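Local atomic coordinates of sialidase B (Streptococcus pneumoniae serotype 4, PDB entry 4XJW), a protein that cleaves terminal sialic acids from glycoproteins, glycolipids and oligosaccharides as a bacterial sialidase of glycosyl hydrolase family 33, acting as an intramolecular trans-sialidase. Residues A[232-237]-A[280-285]; A[260-265]-A[406-411]; A[285-290]-A[305-310]. The protein carries 1 engineered substitution. One frame throughout, in Å; residues are numbered along the deposited sequence.

Contact 1. Residues A[232-237]-A[280-285]; sequences DSKSKI and QISGSA
Lys234 and Gln280 lay their side chains across each other at about a right angle, joining two loops that have little regular structure of their own. The lysine starts with CB near Ile281 O. A chi1 of 59° sets CG between the residue's own N and carbonyl carbon, where it rests against Gln280 CD at 3.7 Å. From there the chain runs out straight: CD passes Ser282 CA, CE lies 3.2 Å from Ser282 OG, and NZ makes a weak hydrogen bond of 2.9 Å to that same OG. Ser282 OG donates its own proton to Gln280 O, which leaves it to act as acceptor for the ammonium group. Gln280 suits its place because its amide brings two N-H groups to three acceptors, so at least one is shared, in keeping with weak, bent bonds from NE2 to Lys234 O at 2.8 Å and to Asp232 O at 3.2 Å; the third acceptor is a water that links NE2 to Ser233 O. A second water joins Ser235 OG to Ile281 N. Asp232, probably the proton acceptor as in related sialidases, forms a salt bridge with Arg226 through OD1. The contact lies where the loop between strands 219-226 and 237-244 meets the loop entering strand 286-294; Asp232 and Ser233 pack on Ile288 of that strand, and Ile237 on strand 219-226.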
loop_
_atom_site.group_PDB
_atom_site.type_symbol
_atom_site.label_atom_id
_atom_site.label_comp_id
_atom_site.label_asym_id
_atom_site.label_seq_id
_atom_site.Cartn_x
_atom_site.Cartn_y
_atom_site.Cartn_z
ATOM N N ASP A 232 -8.359 5.281 3.011
ATOM C CA ASP A 232 -7.936 5.548 4.378
ATOM C C ASP A 232 -9.144 5.396 5.308
ATOM O O ASP A 232 -10.293 5.386 4.849
ATOM C CB ASP A 232 -7.432 6.987 4.559
ATOM C CG ASP A 232 -6.186 7.313 3.753
ATOM O OD1 ASP A 232 -5.601 6.425 3.116
ATOM O OD2 ASP A 232 -5.809 8.512 3.753
ATOM N N SER A 233 -8.891 5.335 6.609
ATOM C CA SER A 233 -9.954 5.398 7.615
ATOM C C SER A 233 -10.863 6.613 7.355
ATOM O O SER A 233 -10.362 7.637 6.897
ATOM C CB SER A 233 -9.340 5.505 9.007
ATOM O OG SER A 233 -8.505 4.390 9.272
ATOM N N LYS A 234 -12.174 6.537 7.632
ATOM C CA LYS A 234 -12.854 5.394 8.239
ATOM C C LYS A 234 -12.889 4.195 7.287
ATOM O O LYS A 234 -13.122 4.341 6.086
ATOM C CB LYS A 234 -14.291 5.801 8.617
ATOM C CG LYS A 234 -15.128 6.271 7.427
ATOM C CD LYS A 234 -16.490 6.833 7.829
ATOM C CE LYS A 234 -17.247 7.290 6.585
ATOM N NZ LYS A 234 -18.706 7.502 6.806
ATOM N N SER A 235 -12.621 3.017 7.833
ATOM C CA SER A 235 -12.687 1.783 7.061
ATOM C C SER A 235 -12.522 0.616 8.025
ATOM O O SER A 235 -12.563 0.801 9.247
ATOM C CB SER A 235 -11.562 1.749 6.028
ATOM O OG SER A 235 -11.779 0.732 5.069
ATOM N N LYS A 236 -12.332 -0.585 7.485
ATOM C CA LYS A 236 -11.745 -1.667 8.270
ATOM C C LYS A 236 -10.321 -1.842 7.773
ATOM O O LYS A 236 -10.078 -2.137 6.589
ATOM C CB LYS A 236 -12.499 -2.996 8.163
ATOM C CG LYS A 236 -11.803 -4.071 9.012
ATOM C CD LYS A 236 -12.409 -5.465 8.866
ATOM C CE LYS A 236 -11.545 -6.477 9.623
ATOM N NZ LYS A 236 -11.392 -6.124 11.071
ATOM N N ILE A 237 -9.379 -1.615 8.679
ATOM C CA ILE A 237 -7.967 -1.814 8.391
ATOM C C ILE A 237 -7.300 -2.418 9.617
ATOM O O ILE A 237 -7.570 -1.979 10.736
ATOM C CB ILE A 237 -7.262 -0.473 8.076
ATOM C CG1 ILE A 237 -7.973 0.277 6.949
ATOM C CG2 ILE A 237 -5.773 -0.714 7.777
ATOM C CD1 ILE A 237 -7.529 1.738 6.807
ATOM N N GLN A 280 -17.438 3.267 1.240
ATOM C CA GLN A 280 -16.471 3.231 2.321
ATOM C C GLN A 280 -17.101 2.600 3.551
ATOM O O GLN A 280 -18.182 3.003 3.961
ATOM C CB GLN A 280 -16.035 4.665 2.615
ATOM C CG GLN A 280 -14.960 4.814 3.651
ATOM C CD GLN A 280 -14.461 6.244 3.753
ATOM O OE1 GLN A 280 -15.197 7.189 3.463
ATOM N NE2 GLN A 280 -13.196 6.410 4.142
ATOM N N ILE A 281 -16.439 1.597 4.128
ATOM C CA ILE A 281 -16.934 0.951 5.332
ATOM C C ILE A 281 -16.984 2.003 6.431
ATOM O O ILE A 281 -15.974 2.624 6.753
ATOM C CB ILE A 281 -16.038 -0.217 5.780
ATOM C CG1 ILE A 281 -15.943 -1.285 4.686
ATOM C CG2 ILE A 281 -16.578 -0.811 7.096
ATOM C CD1 ILE A 281 -15.106 -2.526 5.068
ATOM N N SER A 282 -18.166 2.219 6.990
ATOM C CA SER A 282 -18.385 3.398 7.815
ATOM C C SER A 282 -18.695 3.140 9.282
ATOM O O SER A 282 -18.829 4.090 10.052
ATOM C CB SER A 282 -19.472 4.276 7.194
ATOM O OG SER A 282 -19.076 4.753 5.925
ATOM N N GLY A 283 -18.795 1.872 9.677
ATOM C CA GLY A 283 -19.078 1.538 11.063
ATOM C C GLY A 283 -17.995 0.744 11.780
ATOM O O GLY A 283 -18.214 0.276 12.898
ATOM N N SER A 284 -16.829 0.611 11.149
ATOM C CA SER A 284 -15.730 -0.201 11.682
ATOM C C SER A 284 -14.649 0.617 12.353
ATOM O O SER A 284 -14.323 1.724 11.919
ATOM C CB SER A 284 -15.089 -1.018 10.562
ATOM O OG SER A 284 -14.021 -1.816 11.057
ATOM N N ALA A 285 -14.083 0.057 13.420
ATOM C CA ALA A 285 -12.845 0.592 13.990
ATOM C C ALA A 285 -11.690 0.197 13.063
ATOM O O ALA A 285 -11.811 -0.735 12.260
ATOM C CB ALA A 285 -12.640 0.053 15.398
HETATM O O HOH W 1 -11.707 9.019 4.766
HETATM O O HOH W 2 -13.713 1.284 3.093
HETATM O O HOH W 3 -12.346 3.554 11.071
HETATM O O HOH W 4 -13.294 -4.284 12.270
#

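Contact 2. Residues A[260-265]-A[406-411]; sequences FNDYEE and VFYKDS
The first torsions of Asp262 and Tyr408 bring an acid and a ring together: chi1 of -66° places the tyrosine CG anti to its carbonyl carbon and carries the ring beneath Asp262 CB, while chi1 of 49° sets the aspartate CG between its own N and carbonyl carbon and lays the carboxylate over CD1 and CE1. Asp262 CB sits over the middle of the Tyr408 ring, 3.3 Å from the centroid, in a CH-pi contact. The carboxylate lies almost parallel to the ring, with OD1 3.3 Å from CE1. A planar acid can lie flat here, and its OD2 is held by Ala285 N and by a water that donates to OD2 and accepts from Lys409 N. At the far end of the ring, Asn261 N donates to Tyr408 OH over 2.8 Å, nearly straight at 163°. Phe260, Phe407 and Tyr408 form an aromatic cluster between a propeller loop and the later part of the excursion between the neighbouring blade strands 301-308 and 420-426. Phe260 CD1 reaches the edge of the tyrosine ring, 3.5 Å from CE1, and its CZ touches Phe407 CB at 3.7 Å. Tyr408 also begins a type I turn ending at Ser411. From the turn's second residue, Lys409 NZ donates to a water that in turn donates to Tyr263 OH.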
loop_
_atom_site.group_PDB
_atom_site.type_symbol
_atom_site.label_atom_id
_atom_site.label_comp_id
_atom_site.label_asym_id
_atom_site.label_seq_id
_atom_site.Cartn_x
_atom_site.Cartn_y
_atom_site.Cartn_z
ATOM N N PHE A 260 -8.843 -5.441 15.034
ATOM C CA PHE A 260 -10.150 -5.329 15.659
ATOM C C PHE A 260 -11.061 -6.370 15.040
ATOM O O PHE A 260 -10.850 -6.792 13.898
ATOM C CB PHE A 260 -10.764 -3.956 15.392
ATOM C CG PHE A 260 -10.231 -2.862 16.262
ATOM C CD1 PHE A 260 -10.195 -3.000 17.643
ATOM C CD2 PHE A 260 -9.781 -1.673 15.697
ATOM C CE1 PHE A 260 -9.731 -1.961 18.450
ATOM C CE2 PHE A 260 -9.308 -0.639 16.501
ATOM C CZ PHE A 260 -9.283 -0.788 17.872
ATOM N N ASN A 261 -12.087 -6.772 15.786
ATOM C CA ASN A 261 -12.957 -7.854 15.339
ATOM C C ASN A 261 -14.425 -7.475 15.259
ATOM O O ASN A 261 -15.297 -8.348 15.118
ATOM C CB ASN A 261 -12.761 -9.089 16.215
ATOM C CG ASN A 261 -11.417 -9.752 15.975
ATOM O OD1 ASN A 261 -11.002 -9.936 14.828
ATOM N ND2 ASN A 261 -10.722 -10.085 17.047
ATOM N N ASP A 262 -14.692 -6.174 15.320
ATOM C CA ASP A 262 -16.053 -5.684 15.171
ATOM C C ASP A 262 -16.613 -5.951 13.767
ATOM O O ASP A 262 -17.822 -6.131 13.601
ATOM C CB ASP A 262 -16.172 -4.197 15.558
ATOM C CG ASP A 262 -15.111 -3.301 14.906
ATOM O OD1 ASP A 262 -13.937 -3.720 14.777
ATOM O OD2 ASP A 262 -15.454 -2.145 14.569
ATOM N N TYR A 263 -15.733 -5.975 12.768
ATOM C CA TYR A 263 -16.095 -6.405 11.423
ATOM C C TYR A 263 -15.283 -7.627 11.009
ATOM O O TYR A 263 -14.111 -7.754 11.381
ATOM C CB TYR A 263 -15.869 -5.273 10.425
ATOM C CG TYR A 263 -16.998 -4.276 10.364
ATOM C CD1 TYR A 263 -17.364 -3.544 11.490
ATOM C CD2 TYR A 263 -17.693 -4.065 9.190
ATOM C CE1 TYR A 263 -18.395 -2.619 11.451
ATOM C CE2 TYR A 263 -18.737 -3.124 9.128
ATOM C CZ TYR A 263 -19.078 -2.415 10.269
ATOM O OH TYR A 263 -20.110 -1.502 10.238
ATOM N N GLU A 264 -15.921 -8.524 10.254
ATOM C CA GLU A 264 -15.271 -9.723 9.721
ATOM C C GLU A 264 -14.106 -9.372 8.786
ATOM O O GLU A 264 -14.156 -8.380 8.066
ATOM C CB GLU A 264 -16.305 -10.585 8.981
ATOM C CG GLU A 264 -15.761 -11.873 8.349
ATOM C CD GLU A 264 -16.724 -12.518 7.354
ATOM O OE1 GLU A 264 -17.729 -11.884 6.970
ATOM O OE2 GLU A 264 -16.469 -13.669 6.950
ATOM N N GLU A 265 -13.058 -10.190 8.802
ATOM C CA GLU A 265 -11.985 -10.057 7.824
ATOM C C GLU A 265 -12.450 -10.669 6.506
ATOM O O GLU A 265 -12.426 -11.897 6.341
ATOM C CB GLU A 265 -10.722 -10.761 8.328
ATOM C CG GLU A 265 -10.129 -10.141 9.594
ATOM C CD GLU A 265 -9.533 -11.192 10.528
ATOM O OE1 GLU A 265 -9.372 -12.358 10.099
ATOM O OE2 GLU A 265 -9.231 -10.851 11.687
ATOM N N VAL A 406 -14.218 -1.030 23.538
ATOM C CA VAL A 406 -14.613 0.367 23.686
ATOM C C VAL A 406 -14.406 1.190 22.411
ATOM O O VAL A 406 -14.888 2.317 22.315
ATOM C CB VAL A 406 -13.908 1.061 24.878
ATOM C CG1 VAL A 406 -14.294 0.400 26.187
ATOM C CG2 VAL A 406 -12.388 1.071 24.682
ATOM N N PHE A 407 -13.696 0.622 21.438
ATOM C CA PHE A 407 -13.514 1.268 20.141
ATOM C C PHE A 407 -14.616 0.933 19.125
ATOM O O PHE A 407 -14.601 1.431 17.994
ATOM C CB PHE A 407 -12.132 0.904 19.575
ATOM C CG PHE A 407 -11.005 1.686 20.199
ATOM C CD1 PHE A 407 -10.396 1.242 21.365
ATOM C CD2 PHE A 407 -10.565 2.868 19.621
ATOM C CE1 PHE A 407 -9.359 1.968 21.940
ATOM C CE2 PHE A 407 -9.534 3.608 20.200
ATOM C CZ PHE A 407 -8.934 3.152 21.347
ATOM N N TYR A 408 -15.588 0.121 19.538
ATOM C CA TYR A 408 -16.597 -0.396 18.616
ATOM C C TYR A 408 -17.886 0.420 18.618
ATOM O O TYR A 408 -18.239 1.049 19.619
ATOM C CB TYR A 408 -16.972 -1.840 18.951
ATOM C CG TYR A 408 -15.893 -2.881 18.763
ATOM C CD1 TYR A 408 -14.651 -2.563 18.225
ATOM C CD2 TYR A 408 -16.135 -4.199 19.124
ATOM C CE1 TYR A 408 -13.677 -3.548 18.054
ATOM C CE2 TYR A 408 -15.179 -5.172 18.961
ATOM C CZ TYR A 408 -13.953 -4.848 18.433
ATOM O OH TYR A 408 -13.017 -5.860 18.293
ATOM N N LYS A 409 -18.597 0.358 17.500
ATOM C CA LYS A 409 -19.860 1.081 17.336
ATOM C C LYS A 409 -20.921 0.553 18.302
ATOM O O LYS A 409 -21.710 1.324 18.841
ATOM C CB LYS A 409 -20.343 0.942 15.895
ATOM C CG LYS A 409 -21.743 1.488 15.637
ATOM C CD LYS A 409 -22.109 1.289 14.177
ATOM C CE LYS A 409 -23.500 1.811 13.870
ATOM N NZ LYS A 409 -23.863 1.620 12.435
ATOM N N ASP A 410 -20.910 -0.755 18.546
ATOM C CA ASP A 410 -21.959 -1.397 19.340
ATOM C C ASP A 410 -21.672 -1.460 20.844
ATOM O O ASP A 410 -22.451 -2.047 21.603
ATOM C CB ASP A 410 -22.228 -2.817 18.822
ATOM C CG ASP A 410 -22.892 -2.842 17.454
ATOM O OD1 ASP A 410 -23.060 -1.777 16.824
ATOM O OD2 ASP A 410 -23.234 -3.964 17.006
ATOM N N SER A 411 -20.557 -0.881 21.278
ATOM C CA SER A 411 -20.163 -0.967 22.685
ATOM C C SER A 411 -21.078 -0.184 23.643
ATOM O O SER A 411 -21.610 0.879 23.306
ATOM C CB SER A 411 -18.711 -0.518 22.880
ATOM O OG SER A 411 -18.270 -0.796 24.193
HETATM O O HOH W 5 -17.875 -1.199 15.181
HETATM O O HOH W 6 -22.629 -0.352 10.970
#

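Contact 3. Residues A[285-290]-A[305-310]; sequences ASFIDS and ADVMPA
A beta hairpin of strands 286-294 and 301-308 is paired here near its open end, where the two strands run antiparallel with axes 4.7 Å apart. Ser286 and Met308 form a hydrogen-bonded pair, with Ser286 N to Met308 O at 3.0 Å and Met308 N to Ser286 O at 2.8 Å. Ile288 and Asp306 form the next such pair. Between them lies the non-hydrogen-bonded pair Phe287 and Val307, and beside it Phe287 CA makes a CA-H...O contact with Asp306 O. On the face carrying Phe287 and Val307 the two side chains lie side by side and point the same way, CD2 of the ring 3.8 Å from Val307 CG2. A flat ring beside a branched residue suits this apolar face, where Phe260 stacks on Phe287 and Phe436 meets it edge-to-face.

The face carrying Ser286, Ile288, Asp306 and Met308 mixes polar and apolar groups. Ile288 CG2 touches both Asp306 CB at 3.8 Å and Met308 CE at 4.0 Å; a bend at chi2 (-70°) turns the flexible methionine chain so that CE meets the isoleucine. Ser286 OG rests against Met308 CB and is hydrogen-bonded to Ser233. Asp306 uses OD1 to accept from Leu452 N of strand 451-459, which lies on the far side of strand 286-294. Asp289 stands apart from this alternation: it departs from the usual strand conformation with a positive phi of 68°. Its OD2 comes within 4.0 Å of Asp306 OD2, the carboxylate planes 62° apart. Asp289 also lies near a bound dimethyl sulfoxide. Antiparallel strands of this kind, here with Asp289 close to the predicted active-site Glu503, are typical of the blades of the sialidase beta-propeller.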
loop_
_atom_site.group_PDB
_atom_site.type_symbol
_atom_site.label_atom_id
_atom_site.label_comp_id
_atom_site.label_asym_id
_atom_site.label_seq_id
_atom_site.Cartn_x
_atom_site.Cartn_y
_atom_site.Cartn_z
ATOM N N ALA A 285 -14.083 0.057 13.420
ATOM C CA ALA A 285 -12.845 0.592 13.990
ATOM C C ALA A 285 -11.690 0.197 13.063
ATOM O O ALA A 285 -11.811 -0.735 12.260
ATOM C CB ALA A 285 -12.640 0.053 15.398
ATOM N N SER A 286 -10.574 0.912 13.151
ATOM C CA SER A 286 -9.439 0.595 12.299
ATOM C C SER A 286 -8.121 1.055 12.906
ATOM O O SER A 286 -8.090 1.873 13.829
ATOM C CB SER A 286 -9.613 1.197 10.902
ATOM O OG SER A 286 -9.688 2.624 10.965
ATOM N N PHE A 287 -7.033 0.505 12.376
ATOM C CA PHE A 287 -5.694 1.027 12.635
ATOM C C PHE A 287 -5.168 1.555 11.320
ATOM O O PHE A 287 -5.583 1.099 10.261
ATOM C CB PHE A 287 -4.755 -0.059 13.155
ATOM C CG PHE A 287 -5.236 -0.727 14.417
ATOM C CD1 PHE A 287 -6.050 -1.857 14.350
ATOM C CD2 PHE A 287 -4.859 -0.241 15.664
ATOM C CE1 PHE A 287 -6.484 -2.484 15.516
ATOM C CE2 PHE A 287 -5.298 -0.852 16.836
ATOM C CZ PHE A 287 -6.119 -1.977 16.754
ATOM N N ILE A 288 -4.264 2.521 11.364
ATOM C CA ILE A 288 -3.753 3.066 10.111
ATOM C C ILE A 288 -2.385 3.694 10.341
ATOM O O ILE A 288 -2.172 4.313 11.374
ATOM C CB ILE A 288 -4.778 4.053 9.489
ATOM C CG1 ILE A 288 -4.225 4.706 8.212
ATOM C CG2 ILE A 288 -5.221 5.103 10.530
ATOM C CD1 ILE A 288 -5.301 5.401 7.376
ATOM N N ASP A 289 -1.458 3.486 9.394
ATOM C CA ASP A 289 -0.116 4.094 9.436
ATOM C C ASP A 289 0.757 3.561 10.563
ATOM O O ASP A 289 0.722 4.061 11.687
ATOM C CB ASP A 289 -0.181 5.636 9.490
ATOM C CG ASP A 289 -0.762 6.239 8.229
ATOM O OD1 ASP A 289 -0.967 5.495 7.246
ATOM O OD2 ASP A 289 -1.028 7.463 8.212
ATOM N N SER A 290 1.553 2.547 10.250
ATOM C CA SER A 290 2.397 1.921 11.255
ATOM C C SER A 290 3.860 2.310 11.129
ATOM O O SER A 290 4.315 2.764 10.066
ATOM C CB SER A 290 2.251 0.394 11.225
ATOM O OG SER A 290 2.746 -0.160 10.016
ATOM N N ALA A 305 1.023 2.538 15.763
ATOM C CA ALA A 305 0.054 2.832 14.698
ATOM C C ALA A 305 -1.002 3.807 15.194
ATOM O O ALA A 305 -1.223 3.919 16.394
ATOM C CB ALA A 305 -0.611 1.545 14.181
ATOM N N ASP A 306 -1.663 4.505 14.281
ATOM C CA ASP A 306 -2.828 5.285 14.692
ATOM C C ASP A 306 -3.977 4.328 14.972
ATOM O O ASP A 306 -4.104 3.299 14.299
ATOM C CB ASP A 306 -3.309 6.236 13.597
ATOM C CG ASP A 306 -2.243 7.210 13.110
ATOM O OD1 ASP A 306 -1.326 7.570 13.872
ATOM O OD2 ASP A 306 -2.365 7.637 11.937
ATOM N N VAL A 307 -4.827 4.681 15.938
ATOM C CA VAL A 307 -6.047 3.909 16.197
ATOM C C VAL A 307 -7.255 4.792 15.976
ATOM O O VAL A 307 -7.311 5.914 16.487
ATOM C CB VAL A 307 -6.098 3.381 17.635
ATOM C CG1 VAL A 307 -7.241 2.374 17.779
ATOM C CG2 VAL A 307 -4.787 2.741 17.991
ATOM N N MET A 308 -8.219 4.271 15.223
ATOM C CA MET A 308 -9.470 4.968 14.923
ATOM C C MET A 308 -10.668 4.223 15.495
ATOM O O MET A 308 -10.881 3.047 15.195
ATOM C CB MET A 308 -9.648 5.081 13.415
ATOM C CG MET A 308 -8.549 5.849 12.710
ATOM S SD MET A 308 -8.606 7.610 13.097
ATOM C CE MET A 308 -7.157 8.182 12.208
ATOM N N PRO A 309 -11.473 4.906 16.318
ATOM C CA PRO A 309 -12.737 4.327 16.774
ATOM C C PRO A 309 -13.692 4.085 15.606
ATOM O O PRO A 309 -13.480 4.587 14.495
ATOM C CB PRO A 309 -13.309 5.420 17.687
ATOM C CG PRO A 309 -12.109 6.220 18.130
ATOM C CD PRO A 309 -11.235 6.234 16.904
ATOM N N ALA A 310 -14.743 3.313 15.864
ATOM C CA ALA A 310 -15.718 2.979 14.833
ATOM C C ALA A 310 -16.186 4.203 14.050
ATOM O O ALA A 310 -16.620 5.194 14.628
ATOM C CB ALA A 310 -16.900 2.254 15.434
#

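How the contacts relate
The three contacts cluster on one side of the chain's centre, with centres 9 to 12 Å apart. Contact 1 closes before contact 3 opens, and the two share Ala285; contact 3 is nested within the much longer loop that contact 2 closes, while the segments of contacts 1 and 2 alternate along the chain. Strand 286-294 connects them: contact 1 leads into it, contact 3 pairs it with strand 301-308, and contact 2 lies beside its start. Direct bonds probably tie them further, from Ser233 to Ser286, Asp262 to Ala285 and Phe407 to Ala310. Contact 1 holds the presumed catalytic Asp232 and contact 3 lies next to it, while contact 2 ties the excursion before strand 420-426 to the same sheets farther from the site.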